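Local atomic coordinates of P-granule scaffold (Caenorhabditis japonica, PDB entry 5W4A), a protein that probably serves as a scaffold for the assembly of P granules, the germ granules of nematodes, and is probably involved in mRNA repression there. Residues R6-F11 and K134-K139; L12-Y17 and D195-R200; N21-A26 and L168-Y173; T76-L81 and L104-S109; I145-S150 and T158-L163. All blocks are in the same frame, centred on the assembly; numbering follows the deposited sequence.

From the N terminus, contact 1 brings the residues leading into strand 9-11 against the start of helix 136-148, and contact 2 sets the next strand, 14-16, beside helix 187-201, so that the two cross along the chain. Helix 20-28 then meets helix 169-179 in contact 3, which also crosses contact 1 but is nested within the loop closed by contact 2. Contact 4, between helix 71-84 and the loop before helix 116-131, lies inside the loops of contacts 1, 2 and 3. Contact 5 joins helices 136-148 and 153-160, after contact 1 has closed and within contacts 2 and 3. Arg6 and Tyr17, just before and after the two strands, both reach Asp79 of contact 4.

Contact 1 of 5, residues R6-F11 and K134-K139; sequences REIVEF and KTEAAK
Ile8 lays its CD1 methyl against the carboxylate of Glu136, 3.6 Å from OE1, the two side chains crossing at about a right angle. The extended Glu136 chain brings its carboxylate up to the methyl, and OE2 forms a salt bridge with Arg15 on the neighbouring strand. A water joins the same pair of residues: it accepts from Ile8 N at 3.0 Å and donates to Glu136 OE1 at 2.7 Å. The contact sits where the chain runs into the first strand of the N-terminal beta hairpin and passes the first turn of helix 136-148. Thr135 is the N-cap of that helix, its OG1 accepting from Ala138 N at 3.1 Å. Two residues after the cap, Ala137 CB packs on Arg6 O at 3.5 Å. With chi1 at -69°, Arg6 CG lies beside its own backbone N, and the extended chain leads the guanidinium off to salt bridges with Asp79 and Asp107. A second water, in the guanidinium plane, bridges Arg6 NH1 (3.0 Å) to Ala137 O.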
# COMPACT_ATOMS: atom_id res chain seq x y z
N ARG C 6 5.34 7.73 -15.90
CA ARG C 6 5.03 6.32 -15.63
C ARG C 6 3.53 6.13 -15.77
O ARG C 6 2.76 6.77 -15.04
CB ARG C 6 5.48 5.93 -14.23
CG ARG C 6 7.01 5.89 -14.04
CD ARG C 6 7.39 5.34 -12.68
NE ARG C 6 8.84 5.07 -12.67
CZ ARG C 6 9.78 5.98 -12.42
NH1 ARG C 6 9.48 7.22 -12.08
NH2 ARG C 6 11.06 5.63 -12.49
N GLU C 7 3.10 5.29 -16.71
CA GLU C 7 1.69 5.07 -16.98
C GLU C 7 1.35 3.60 -17.04
O GLU C 7 2.01 2.83 -17.76
CB GLU C 7 1.31 5.76 -18.31
CG GLU C 7 1.55 7.29 -18.23
CD GLU C 7 1.35 8.01 -19.56
OE1 GLU C 7 1.90 7.57 -20.60
OE2 GLU C 7 0.65 9.05 -19.55
N ILE C 8 0.29 3.21 -16.32
CA ILE C 8 -0.28 1.87 -16.43
C ILE C 8 -1.04 1.80 -17.74
O ILE C 8 -1.71 2.77 -18.15
CB ILE C 8 -1.20 1.58 -15.23
CG1 ILE C 8 -0.35 1.55 -13.95
CG2 ILE C 8 -1.97 0.27 -15.43
CD1 ILE C 8 -1.14 1.51 -12.67
N VAL C 9 -0.93 0.66 -18.41
CA VAL C 9 -1.67 0.39 -19.64
C VAL C 9 -2.37 -0.96 -19.50
O VAL C 9 -2.08 -1.76 -18.60
CB VAL C 9 -0.77 0.43 -20.88
CG1 VAL C 9 -0.09 1.79 -21.01
CG2 VAL C 9 0.27 -0.66 -20.82
N GLU C 10 -3.33 -1.21 -20.40
CA GLU C 10 -4.11 -2.43 -20.33
C GLU C 10 -4.29 -2.98 -21.73
O GLU C 10 -4.40 -2.21 -22.69
CB GLU C 10 -5.47 -2.15 -19.69
CG GLU C 10 -6.35 -3.35 -19.47
CD GLU C 10 -7.52 -3.04 -18.53
OE1 GLU C 10 -7.26 -2.40 -17.48
OE2 GLU C 10 -8.64 -3.49 -18.84
N PHE C 11 -4.29 -4.32 -21.83
CA PHE C 11 -4.60 -5.04 -23.06
C PHE C 11 -5.56 -6.16 -22.71
O PHE C 11 -5.18 -7.12 -22.05
CB PHE C 11 -3.34 -5.62 -23.71
CG PHE C 11 -2.30 -4.60 -24.07
CD1 PHE C 11 -1.29 -4.29 -23.18
CD2 PHE C 11 -2.34 -3.95 -25.29
CE1 PHE C 11 -0.32 -3.34 -23.51
CE2 PHE C 11 -1.35 -3.00 -25.62
CZ PHE C 11 -0.35 -2.72 -24.70
N LYS C 134 -0.93 11.12 -4.35
CA LYS C 134 -2.19 10.52 -4.74
C LYS C 134 -2.23 10.01 -6.19
O LYS C 134 -3.32 9.65 -6.67
CB LYS C 134 -3.33 11.51 -4.52
CG LYS C 134 -3.40 12.04 -3.12
CD LYS C 134 -3.83 10.94 -2.21
CE LYS C 134 -4.26 11.44 -0.78
NZ LYS C 134 -4.45 10.26 0.09
N THR C 135 -1.09 9.86 -6.86
CA THR C 135 -1.06 9.44 -8.25
C THR C 135 -0.51 8.03 -8.39
O THR C 135 0.34 7.59 -7.61
CB THR C 135 -0.20 10.39 -9.08
OG1 THR C 135 1.16 10.30 -8.64
CG2 THR C 135 -0.68 11.82 -8.95
N GLU C 136 -0.94 7.35 -9.45
CA GLU C 136 -0.38 6.04 -9.77
C GLU C 136 1.11 6.15 -10.07
O GLU C 136 1.89 5.28 -9.68
CB GLU C 136 -1.12 5.42 -10.96
CG GLU C 136 -2.51 4.96 -10.57
CD GLU C 136 -3.31 4.30 -11.67
OE1 GLU C 136 -3.07 4.55 -12.87
OE2 GLU C 136 -4.23 3.51 -11.30
N ALA C 137 1.51 7.20 -10.81
CA ALA C 137 2.91 7.35 -11.20
C ALA C 137 3.82 7.42 -9.98
O ALA C 137 4.88 6.79 -9.95
CB ALA C 137 3.11 8.59 -12.07
N ALA C 138 3.40 8.13 -8.94
CA ALA C 138 4.24 8.25 -7.75
C ALA C 138 4.27 6.95 -6.97
O ALA C 138 5.31 6.58 -6.41
CB ALA C 138 3.73 9.37 -6.84
N LYS C 139 3.13 6.27 -6.89
CA LYS C 139 3.06 5.01 -6.17
C LYS C 139 3.88 3.93 -6.86
O LYS C 139 4.52 3.11 -6.19
CB LYS C 139 1.60 4.61 -6.00
CG LYS C 139 0.83 5.54 -5.06
CD LYS C 139 -0.68 5.30 -5.16
CE LYS C 139 -1.46 6.37 -4.39
NZ LYS C 139 -1.04 6.51 -2.99
O HOH W 1 6.89 8.44 -11.32
O HOH W 2 -1.27 5.20 -14.79

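Contact 2 of 5, residues L12-Y17 and D195-R200; sequences LGIRTY and DNFLNR
Gly13 O faces Arg200, 3.5 Å from its CB, and lies over the centre of one guanidinium face, 4.0 Å from CZ. The Arg200 chain bends at chi2 and chi3 (-72° and -46°), folding the flat group back over the carbonyl. Gly13 has a positive phi of 88°, at which a CB would be jammed against the preceding carbonyl oxygen; Arg200 NH2 lies 3.8 Å from Gly13 CA. On the buried side, Ile14 CG1 and CG2 both meet Phe197 CE1 at 4.2 Å, CG1 coming to the ring edge, and Phe170 joins them from helix 169-179. Toward the outer end of Arg200, which is partly exposed, the contact loosens: Arg15 CB is 4.4 Å from Arg200 NH1. The turn residue Gly13 and strand 14-16 are thus set beside helix 187-201 by apolar contact and a carbonyl oxygen over a guanidinium face, without a direct hydrogen bond. Arg15 NH2 bonds to Leu166 O as well as Glu136, and Arg200 NH2 to Glu10; the two acids would offset the like charges.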
# COMPACT_ATOMS: atom_id res chain seq x y z
N LEU C 12 -6.82 -6.03 -23.13
CA LEU C 12 -7.81 -7.13 -22.99
C LEU C 12 -7.70 -7.92 -21.67
O LEU C 12 -7.44 -9.13 -21.64
CB LEU C 12 -7.69 -8.10 -24.14
CG LEU C 12 -8.89 -9.05 -24.15
CD1 LEU C 12 -10.17 -8.32 -24.49
CD2 LEU C 12 -8.63 -10.17 -25.12
N GLY C 13 -7.93 -7.22 -20.59
CA GLY C 13 -7.94 -7.83 -19.27
C GLY C 13 -6.60 -7.90 -18.56
O GLY C 13 -6.56 -8.36 -17.41
N ILE C 14 -5.52 -7.49 -19.20
CA ILE C 14 -4.19 -7.57 -18.60
C ILE C 14 -3.75 -6.13 -18.35
O ILE C 14 -3.37 -5.41 -19.27
CB ILE C 14 -3.17 -8.34 -19.46
CG1 ILE C 14 -3.70 -9.74 -19.84
CG2 ILE C 14 -1.87 -8.44 -18.65
CD1 ILE C 14 -2.67 -10.62 -20.60
N ARG C 15 -3.78 -5.71 -17.08
CA ARG C 15 -3.34 -4.40 -16.64
C ARG C 15 -1.89 -4.49 -16.15
O ARG C 15 -1.54 -5.36 -15.35
CB ARG C 15 -4.27 -3.94 -15.51
CG ARG C 15 -3.91 -2.67 -14.83
CD ARG C 15 -5.08 -2.33 -13.84
NE ARG C 15 -4.69 -1.33 -12.88
CZ ARG C 15 -4.83 -0.03 -13.01
NH1 ARG C 15 -5.37 0.52 -14.10
NH2 ARG C 15 -4.43 0.73 -12.02
N THR C 16 -1.03 -3.61 -16.69
CA THR C 16 0.41 -3.74 -16.49
C THR C 16 1.10 -2.38 -16.53
O THR C 16 0.71 -1.48 -17.27
CB THR C 16 1.01 -4.71 -17.53
OG1 THR C 16 2.42 -4.87 -17.28
CG2 THR C 16 0.82 -4.25 -18.94
N TYR C 17 2.13 -2.21 -15.68
CA TYR C 17 3.10 -1.14 -15.83
C TYR C 17 4.41 -1.67 -16.42
O TYR C 17 4.92 -1.14 -17.42
CB TYR C 17 3.39 -0.42 -14.49
CG TYR C 17 4.51 0.54 -14.68
CD1 TYR C 17 4.33 1.69 -15.45
CD2 TYR C 17 5.78 0.24 -14.22
CE1 TYR C 17 5.38 2.52 -15.76
CE2 TYR C 17 6.84 1.06 -14.51
CZ TYR C 17 6.63 2.20 -15.28
OH TYR C 17 7.66 3.05 -15.58
N ASP C 195 -4.58 -15.85 -8.30
CA ASP C 195 -6.03 -15.87 -8.43
C ASP C 195 -6.61 -14.50 -8.76
O ASP C 195 -7.57 -14.42 -9.54
CB ASP C 195 -6.66 -16.45 -7.17
CG ASP C 195 -6.51 -17.96 -7.08
OD1 ASP C 195 -6.16 -18.60 -8.11
OD2 ASP C 195 -6.71 -18.53 -5.98
N ASN C 196 -6.04 -13.41 -8.22
CA ASN C 196 -6.45 -12.06 -8.61
C ASN C 196 -6.27 -11.84 -10.11
O ASN C 196 -7.14 -11.29 -10.79
CB ASN C 196 -5.66 -11.00 -7.85
CG ASN C 196 -6.05 -10.91 -6.39
OD1 ASN C 196 -7.04 -11.52 -5.92
ND2 ASN C 196 -5.25 -10.14 -5.65
N PHE C 197 -5.12 -12.25 -10.64
CA PHE C 197 -4.87 -12.12 -12.07
C PHE C 197 -5.82 -13.02 -12.87
O PHE C 197 -6.45 -12.55 -13.84
CB PHE C 197 -3.41 -12.46 -12.38
CG PHE C 197 -3.10 -12.44 -13.85
CD1 PHE C 197 -3.53 -11.39 -14.64
CD2 PHE C 197 -2.34 -13.43 -14.41
CE1 PHE C 197 -3.26 -11.36 -16.02
CE2 PHE C 197 -2.04 -13.38 -15.80
CZ PHE C 197 -2.50 -12.34 -16.57
N LEU C 198 -5.95 -14.29 -12.47
CA LEU C 198 -6.88 -15.20 -13.15
C LEU C 198 -8.32 -14.65 -13.16
O LEU C 198 -9.07 -14.85 -14.13
CB LEU C 198 -6.83 -16.60 -12.51
CG LEU C 198 -5.56 -17.42 -12.72
CD1 LEU C 198 -5.44 -18.63 -11.82
CD2 LEU C 198 -5.52 -17.90 -14.20
N ASN C 199 -8.73 -13.94 -12.10
CA ASN C 199 -10.08 -13.40 -12.07
C ASN C 199 -10.31 -12.41 -13.22
O ASN C 199 -11.41 -12.34 -13.77
CB ASN C 199 -10.35 -12.74 -10.71
CG ASN C 199 -11.70 -12.04 -10.66
OD1 ASN C 199 -12.75 -12.69 -10.66
ND2 ASN C 199 -11.68 -10.72 -10.61
N ARG C 200 -9.29 -11.65 -13.59
CA ARG C 200 -9.41 -10.79 -14.74
C ARG C 200 -9.33 -11.61 -16.03
O ARG C 200 -10.10 -11.37 -16.96
CB ARG C 200 -8.33 -9.71 -14.75
CG ARG C 200 -8.40 -8.70 -13.60
CD ARG C 200 -9.59 -7.70 -13.71
NE ARG C 200 -9.78 -7.10 -15.04
CZ ARG C 200 -9.19 -5.97 -15.47
NH1 ARG C 200 -8.34 -5.27 -14.71
NH2 ARG C 200 -9.47 -5.53 -16.69

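Contact 3 of 5, residues N21-A26 and L168-Y173; sequences NLALYA and LDFDAY
Helix 20-28 and the first turn of helix 169-179 stand well apart here, the CA atoms of Ala23 and Phe170 being 8.8 Å from each other at the nearest point. Leu168 is the N-cap residue of the second helix, and the chain is already helical at Phe170. Phe170 covers most of the gap and is met by Leu22 and Ala23. Its CG is anti to the backbone N (chi1 174°), which sends the ring out toward helix 20-28. The far end does the touching: Phe170 CZ meets Leu22 CD2 at 3.9 Å and Leu22 CG at 4.1 Å, while the adjacent Phe170 CE2 meets Ala23 CB at 4.2 Å. Both partners approach the ring obliquely. All three residues are buried, and the contact is wholly apolar. Around it, Ile14 and Thr16 of strand 14-16 also pack on Phe170, and the rings of Phe197 and Phe170 meet with their planes at about 45°. Leu22 continues onto Phe43 and Ala44 of helix 42-47, while Ala23 also touches Phe11 of strand 9-11.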
# COMPACT_ATOMS: atom_id res chain seq x y z
N ASN C 21 4.64 -5.10 -23.36
CA ASN C 21 4.78 -5.89 -24.58
C ASN C 21 4.53 -7.37 -24.30
O ASN C 21 4.07 -8.10 -25.19
CB ASN C 21 6.17 -5.67 -25.20
CG ASN C 21 6.26 -6.18 -26.63
OD1 ASN C 21 5.32 -6.02 -27.42
ND2 ASN C 21 7.40 -6.76 -26.97
N LEU C 22 4.78 -7.84 -23.07
CA LEU C 22 4.45 -9.22 -22.72
C LEU C 22 2.94 -9.41 -22.71
O LEU C 22 2.42 -10.43 -23.19
CB LEU C 22 5.05 -9.58 -21.36
CG LEU C 22 4.73 -10.97 -20.80
CD1 LEU C 22 5.34 -12.04 -21.67
CD2 LEU C 22 5.26 -11.12 -19.38
N ALA C 23 2.22 -8.46 -22.12
CA ALA C 23 0.76 -8.53 -22.11
C ALA C 23 0.21 -8.55 -23.53
O ALA C 23 -0.66 -9.36 -23.86
CB ALA C 23 0.22 -7.33 -21.33
N LEU C 24 0.69 -7.65 -24.38
CA LEU C 24 0.22 -7.59 -25.75
C LEU C 24 0.53 -8.89 -26.48
O LEU C 24 -0.31 -9.42 -27.21
CB LEU C 24 0.87 -6.41 -26.47
CG LEU C 24 0.51 -6.30 -27.96
CD1 LEU C 24 -1.01 -6.16 -28.17
CD2 LEU C 24 1.23 -5.11 -28.58
N TYR C 25 1.75 -9.41 -26.29
CA TYR C 25 2.12 -10.68 -26.91
C TYR C 25 1.11 -11.77 -26.54
O TYR C 25 0.64 -12.51 -27.40
CB TYR C 25 3.54 -11.10 -26.50
CG TYR C 25 3.93 -12.38 -27.20
CD1 TYR C 25 4.57 -12.35 -28.42
CD2 TYR C 25 3.59 -13.62 -26.67
CE1 TYR C 25 4.88 -13.52 -29.09
CE2 TYR C 25 3.88 -14.79 -27.33
CZ TYR C 25 4.53 -14.73 -28.54
OH TYR C 25 4.81 -15.91 -29.19
N ALA C 26 0.78 -11.87 -25.26
CA ALA C 26 -0.08 -12.96 -24.80
C ALA C 26 -1.49 -12.83 -25.36
O ALA C 26 -2.12 -13.83 -25.71
CB ALA C 26 -0.11 -12.98 -23.27
N LEU C 168 -2.08 -4.19 -10.16
CA LEU C 168 -0.98 -4.68 -10.98
C LEU C 168 -0.57 -6.09 -10.57
O LEU C 168 0.61 -6.47 -10.64
CB LEU C 168 0.19 -3.69 -10.92
CG LEU C 168 -0.08 -2.33 -11.58
CD1 LEU C 168 1.06 -1.38 -11.33
CD2 LEU C 168 -0.36 -2.50 -13.08
N ASP C 169 -1.57 -6.91 -10.22
CA ASP C 169 -1.34 -8.32 -9.91
C ASP C 169 -0.58 -9.05 -11.00
O ASP C 169 0.25 -9.91 -10.70
CB ASP C 169 -2.69 -9.00 -9.62
CG ASP C 169 -3.51 -8.21 -8.63
OD1 ASP C 169 -4.06 -7.14 -9.03
OD2 ASP C 169 -3.54 -8.63 -7.45
N PHE C 170 -0.84 -8.74 -12.28
CA PHE C 170 -0.07 -9.36 -13.35
C PHE C 170 1.42 -9.14 -13.18
O PHE C 170 2.23 -10.06 -13.33
CB PHE C 170 -0.54 -8.82 -14.71
CG PHE C 170 0.27 -9.28 -15.87
CD1 PHE C 170 0.27 -10.63 -16.22
CD2 PHE C 170 1.03 -8.39 -16.63
CE1 PHE C 170 0.98 -11.07 -17.33
CE2 PHE C 170 1.73 -8.84 -17.75
CZ PHE C 170 1.71 -10.17 -18.08
N ASP C 171 1.82 -7.90 -12.89
CA ASP C 171 3.24 -7.61 -12.78
C ASP C 171 3.84 -8.33 -11.58
O ASP C 171 4.96 -8.86 -11.67
CB ASP C 171 3.46 -6.10 -12.65
CG ASP C 171 3.17 -5.33 -13.91
OD1 ASP C 171 2.92 -5.98 -14.96
OD2 ASP C 171 3.20 -4.07 -13.85
N ALA C 172 3.12 -8.34 -10.45
CA ALA C 172 3.61 -9.05 -9.28
C ALA C 172 3.79 -10.53 -9.59
O ALA C 172 4.79 -11.14 -9.19
CB ALA C 172 2.66 -8.86 -8.09
N TYR C 173 2.85 -11.10 -10.35
CA TYR C 173 2.93 -12.51 -10.74
C TYR C 173 4.12 -12.77 -11.65
O TYR C 173 4.85 -13.75 -11.46
CB TYR C 173 1.62 -12.93 -11.42
CG TYR C 173 1.57 -14.41 -11.69
CD1 TYR C 173 1.45 -15.31 -10.63
CD2 TYR C 173 1.71 -14.91 -12.96
CE1 TYR C 173 1.44 -16.66 -10.83
CE2 TYR C 173 1.67 -16.32 -13.18
CZ TYR C 173 1.54 -17.16 -12.10
OH TYR C 173 1.54 -18.54 -12.22

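Contact 4 of 5, residues T76-L81 and L104-S109; sequences TSMDTL and LTHDLS
Asp79 OD1 accepts a 2.7 Å hydrogen bond from His106 NE2, while the other oxygen of the same carboxylate, OD2, takes a salt bridge from Arg6 and a hydrogen bond from Tyr17. OD1 is met on its anti side by a bent bond (144°), the donor standing out of the carboxylate plane although OD1 lies near that of the imidazole; the two planes are 79° apart. ND1 of His106 accepts from Leu108 N at 3.0 Å, the donor tilted 28° out of the ring plane. Bonds at both nitrogens fix the ring's rotation and fit a neutral imidazole protonated on NE2. His106 opens a type I beta turn in the loop between helices 89-100 and 116-131. Its carbonyl O accepts from both Ser109 N at 3.1 Å and Ser109 OG at 2.7 Å. Selenomethionine Met78, on helix 71-84, flanks the histidine: its CB is 3.7 Å from His106 CD2, and the bend at chi3 turns CE back to His106 CB. Phe92 of helix 89-100 meets the imidazole edge to face.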
# COMPACT_ATOMS: atom_id res chain seq x y z
N THR C 76 10.36 2.85 -19.34
CA THR C 76 9.53 1.92 -18.60
C THR C 76 10.23 0.57 -18.46
O THR C 76 10.32 0.01 -17.36
CB THR C 76 8.19 1.80 -19.33
OG1 THR C 76 7.51 3.06 -19.24
CG2 THR C 76 7.31 0.69 -18.73
N SER C 77 10.80 0.08 -19.55
CA SER C 77 11.49 -1.20 -19.49
C SER C 77 12.78 -1.12 -18.68
O SER C 77 13.18 -2.11 -18.09
CB SER C 77 11.75 -1.70 -20.91
OG SER C 77 10.55 -2.22 -21.44
N MSE C 78 13.39 0.05 -18.59
CA MSE C 78 14.53 0.23 -17.69
C MSE C 78 14.12 0.12 -16.21
O MSE C 78 14.90 -0.39 -15.39
CB MSE C 78 15.19 1.57 -17.94
CG MSE C 78 15.98 1.52 -19.25
SE MSE C 78 16.67 3.24 -19.79
CE MSE C 78 18.03 3.42 -18.41
N ASP C 79 12.93 0.62 -15.85
CA ASP C 79 12.37 0.32 -14.53
C ASP C 79 12.32 -1.18 -14.31
O ASP C 79 12.71 -1.67 -13.25
CB ASP C 79 10.95 0.88 -14.37
CG ASP C 79 10.87 2.35 -14.05
OD1 ASP C 79 11.88 3.05 -13.81
OD2 ASP C 79 9.72 2.85 -14.00
N THR C 80 11.83 -1.92 -15.29
CA THR C 80 11.75 -3.38 -15.16
C THR C 80 13.14 -3.98 -14.97
O THR C 80 13.32 -4.86 -14.12
CB THR C 80 11.05 -3.97 -16.38
OG1 THR C 80 9.84 -3.21 -16.56
CG2 THR C 80 10.72 -5.46 -16.17
N LEU C 81 14.14 -3.50 -15.71
CA LEU C 81 15.50 -4.01 -15.53
C LEU C 81 15.99 -3.79 -14.09
O LEU C 81 16.58 -4.69 -13.48
CB LEU C 81 16.45 -3.33 -16.51
CG LEU C 81 16.28 -3.59 -18.01
CD1 LEU C 81 17.33 -2.77 -18.75
CD2 LEU C 81 16.40 -5.05 -18.37
N LEU C 104 18.20 12.53 -22.75
CA LEU C 104 17.30 11.77 -21.90
C LEU C 104 18.10 10.91 -20.93
O LEU C 104 19.23 10.52 -21.21
CB LEU C 104 16.38 10.86 -22.74
CG LEU C 104 15.43 11.58 -23.70
CD1 LEU C 104 14.74 10.55 -24.58
CD2 LEU C 104 14.42 12.38 -22.93
N THR C 105 17.50 10.63 -19.78
CA THR C 105 18.12 9.73 -18.81
C THR C 105 17.05 9.14 -17.90
O THR C 105 15.94 9.66 -17.77
CB THR C 105 19.20 10.46 -17.99
OG1 THR C 105 20.09 9.50 -17.42
CG2 THR C 105 18.57 11.32 -16.90
N HIS C 106 17.42 8.03 -17.27
CA HIS C 106 16.54 7.45 -16.27
C HIS C 106 16.58 8.27 -14.99
O HIS C 106 17.66 8.73 -14.57
CB HIS C 106 16.96 6.01 -16.02
CG HIS C 106 15.93 5.24 -15.26
ND1 HIS C 106 15.85 5.26 -13.89
CD2 HIS C 106 14.92 4.44 -15.69
CE1 HIS C 106 14.82 4.52 -13.51
NE2 HIS C 106 14.25 4.00 -14.58
N ASP C 107 15.41 8.48 -14.38
CA ASP C 107 15.31 9.36 -13.22
C ASP C 107 15.98 8.80 -11.97
O ASP C 107 16.22 9.56 -11.02
CB ASP C 107 13.85 9.73 -12.90
CG ASP C 107 12.93 8.52 -12.71
OD1 ASP C 107 13.11 7.50 -13.38
OD2 ASP C 107 12.02 8.63 -11.90
N LEU C 108 16.29 7.50 -11.94
CA LEU C 108 17.00 6.91 -10.81
C LEU C 108 18.47 6.66 -11.12
O LEU C 108 19.10 5.81 -10.49
CB LEU C 108 16.33 5.61 -10.37
CG LEU C 108 14.85 5.71 -9.94
CD1 LEU C 108 14.28 4.36 -9.45
CD2 LEU C 108 14.65 6.81 -8.93
N SER C 109 19.02 7.41 -12.07
CA SER C 109 20.41 7.29 -12.48
C SER C 109 21.41 7.47 -11.34
O SER C 109 22.58 7.13 -11.52
CB SER C 109 20.72 8.32 -13.58
OG SER C 109 20.22 7.89 -14.83

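Contact 5 of 5, residues I145-S150 and T158-L163; sequences IKTINS and TELSEL
Glu159 starts with its CB 4.1 Å from both Lys146 CB and Thr147 OG1, where the helices come closest. Its CG moves on to Ser150 OG, 3.6 Å away, and passes near the carbonyl O of Lys146. A bend at chi2 (-62°) then turns the carboxylate carbon CD over Lys146 CB, 3.8 Å off. At the tip, OE1 rests against the aliphatic part of the lysine, 3.5 Å from Lys146 CD, while OE2 accepts from a water at 3.1 Å. That water also accepts from Lys146 NZ, so acid and amine are joined through solvent; Lys146 NZ and Glu159 OE1 themselves stand 5.3 Å apart. Ser150 OG donates to Lys146 O, four residues back, which holds the hydroxyl beside Glu159 CG. On the more buried flank, Leu160 CD2 packs on Thr147 OG1 at 3.4 Å and also on its CG2, the two side chains crossing at about a right angle. The threonine hydroxyl is bonded to Ile143 O in its own helix. Helices 136-148 and 153-160 follow each other in the chain, joined by a short connection. Leu160 continues onto Phe175 of helix 169-179, and Lys146 packs on Arg128 of helix 116-131, while Glu162 forms a salt bridge with Lys131 of the second subunit.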
# COMPACT_ATOMS: atom_id res chain seq x y z
N ILE C 145 11.37 1.71 -5.93
CA ILE C 145 12.45 2.02 -4.99
C ILE C 145 12.50 0.98 -3.87
O ILE C 145 13.59 0.48 -3.50
CB ILE C 145 12.29 3.45 -4.44
CG1 ILE C 145 12.68 4.47 -5.51
CG2 ILE C 145 13.19 3.67 -3.22
CD1 ILE C 145 12.26 5.87 -5.20
N LYS C 146 11.35 0.62 -3.30
CA LYS C 146 11.34 -0.32 -2.19
C LYS C 146 11.81 -1.69 -2.64
O LYS C 146 12.49 -2.39 -1.89
CB LYS C 146 9.93 -0.38 -1.58
CG LYS C 146 9.57 0.92 -0.87
CD LYS C 146 8.13 0.99 -0.45
CE LYS C 146 7.74 2.37 0.20
NZ LYS C 146 8.59 2.64 1.41
N THR C 147 11.49 -2.07 -3.88
CA THR C 147 11.95 -3.32 -4.46
C THR C 147 13.47 -3.32 -4.66
O THR C 147 14.16 -4.27 -4.25
CB THR C 147 11.21 -3.55 -5.78
OG1 THR C 147 9.82 -3.73 -5.51
CG2 THR C 147 11.74 -4.81 -6.49
N ILE C 148 14.01 -2.24 -5.24
CA ILE C 148 15.45 -2.08 -5.47
C ILE C 148 16.22 -2.16 -4.15
O ILE C 148 17.31 -2.75 -4.08
CB ILE C 148 15.71 -0.74 -6.19
CG1 ILE C 148 15.17 -0.80 -7.63
CG2 ILE C 148 17.20 -0.39 -6.16
CD1 ILE C 148 15.00 0.60 -8.23
N ASN C 149 15.67 -1.57 -3.09
CA ASN C 149 16.35 -1.50 -1.80
C ASN C 149 16.19 -2.77 -0.98
O ASN C 149 16.80 -2.86 0.10
CB ASN C 149 15.83 -0.29 -1.02
CG ASN C 149 16.48 1.00 -1.46
OD1 ASN C 149 17.52 1.01 -2.13
ND2 ASN C 149 15.89 2.12 -1.06
N SER C 150 15.39 -3.72 -1.44
CA SER C 150 15.21 -4.98 -0.73
C SER C 150 16.47 -5.82 -0.85
O SER C 150 17.11 -5.87 -1.91
CB SER C 150 14.02 -5.76 -1.30
OG SER C 150 12.82 -5.08 -1.03
N THR C 158 7.63 -9.12 -0.60
CA THR C 158 6.72 -8.30 0.19
C THR C 158 6.52 -6.93 -0.46
O THR C 158 5.38 -6.43 -0.53
CB THR C 158 7.28 -8.14 1.61
OG1 THR C 158 7.37 -9.44 2.22
CG2 THR C 158 6.42 -7.26 2.46
N GLU C 159 7.59 -6.32 -0.93
CA GLU C 159 7.47 -4.98 -1.52
C GLU C 159 6.81 -5.04 -2.91
O GLU C 159 5.94 -4.22 -3.22
CB GLU C 159 8.84 -4.29 -1.60
CG GLU C 159 9.46 -4.04 -0.22
CD GLU C 159 8.65 -3.10 0.70
OE1 GLU C 159 7.69 -2.44 0.26
OE2 GLU C 159 9.02 -3.02 1.90
N LEU C 160 7.18 -6.02 -3.73
CA LEU C 160 6.51 -6.18 -5.03
C LEU C 160 5.02 -6.48 -4.88
O LEU C 160 4.21 -6.15 -5.75
CB LEU C 160 7.19 -7.30 -5.82
CG LEU C 160 8.53 -6.97 -6.42
CD1 LEU C 160 9.29 -8.22 -6.85
CD2 LEU C 160 8.35 -6.01 -7.60
N SER C 161 4.64 -7.15 -3.79
CA SER C 161 3.23 -7.45 -3.55
C SER C 161 2.40 -6.18 -3.49
O SER C 161 1.20 -6.22 -3.77
CB SER C 161 3.07 -8.24 -2.25
OG SER C 161 3.51 -9.59 -2.38
N GLU C 162 3.02 -5.04 -3.15
CA GLU C 162 2.28 -3.78 -3.11
C GLU C 162 1.74 -3.41 -4.48
O GLU C 162 0.79 -2.61 -4.57
CB GLU C 162 3.18 -2.64 -2.57
CG GLU C 162 3.55 -2.79 -1.10
CD GLU C 162 2.37 -2.65 -0.18
OE1 GLU C 162 1.51 -1.75 -0.40
OE2 GLU C 162 2.25 -3.51 0.73
N LEU C 163 2.28 -4.00 -5.56
CA LEU C 163 1.70 -3.76 -6.90
C LEU C 163 0.23 -4.16 -6.96
O LEU C 163 -0.54 -3.57 -7.72
CB LEU C 163 2.51 -4.52 -7.96
CG LEU C 163 3.89 -3.96 -8.17
CD1 LEU C 163 4.74 -4.96 -8.97
CD2 LEU C 163 3.86 -2.58 -8.89
O HOH W 3 9.12 0.00 2.71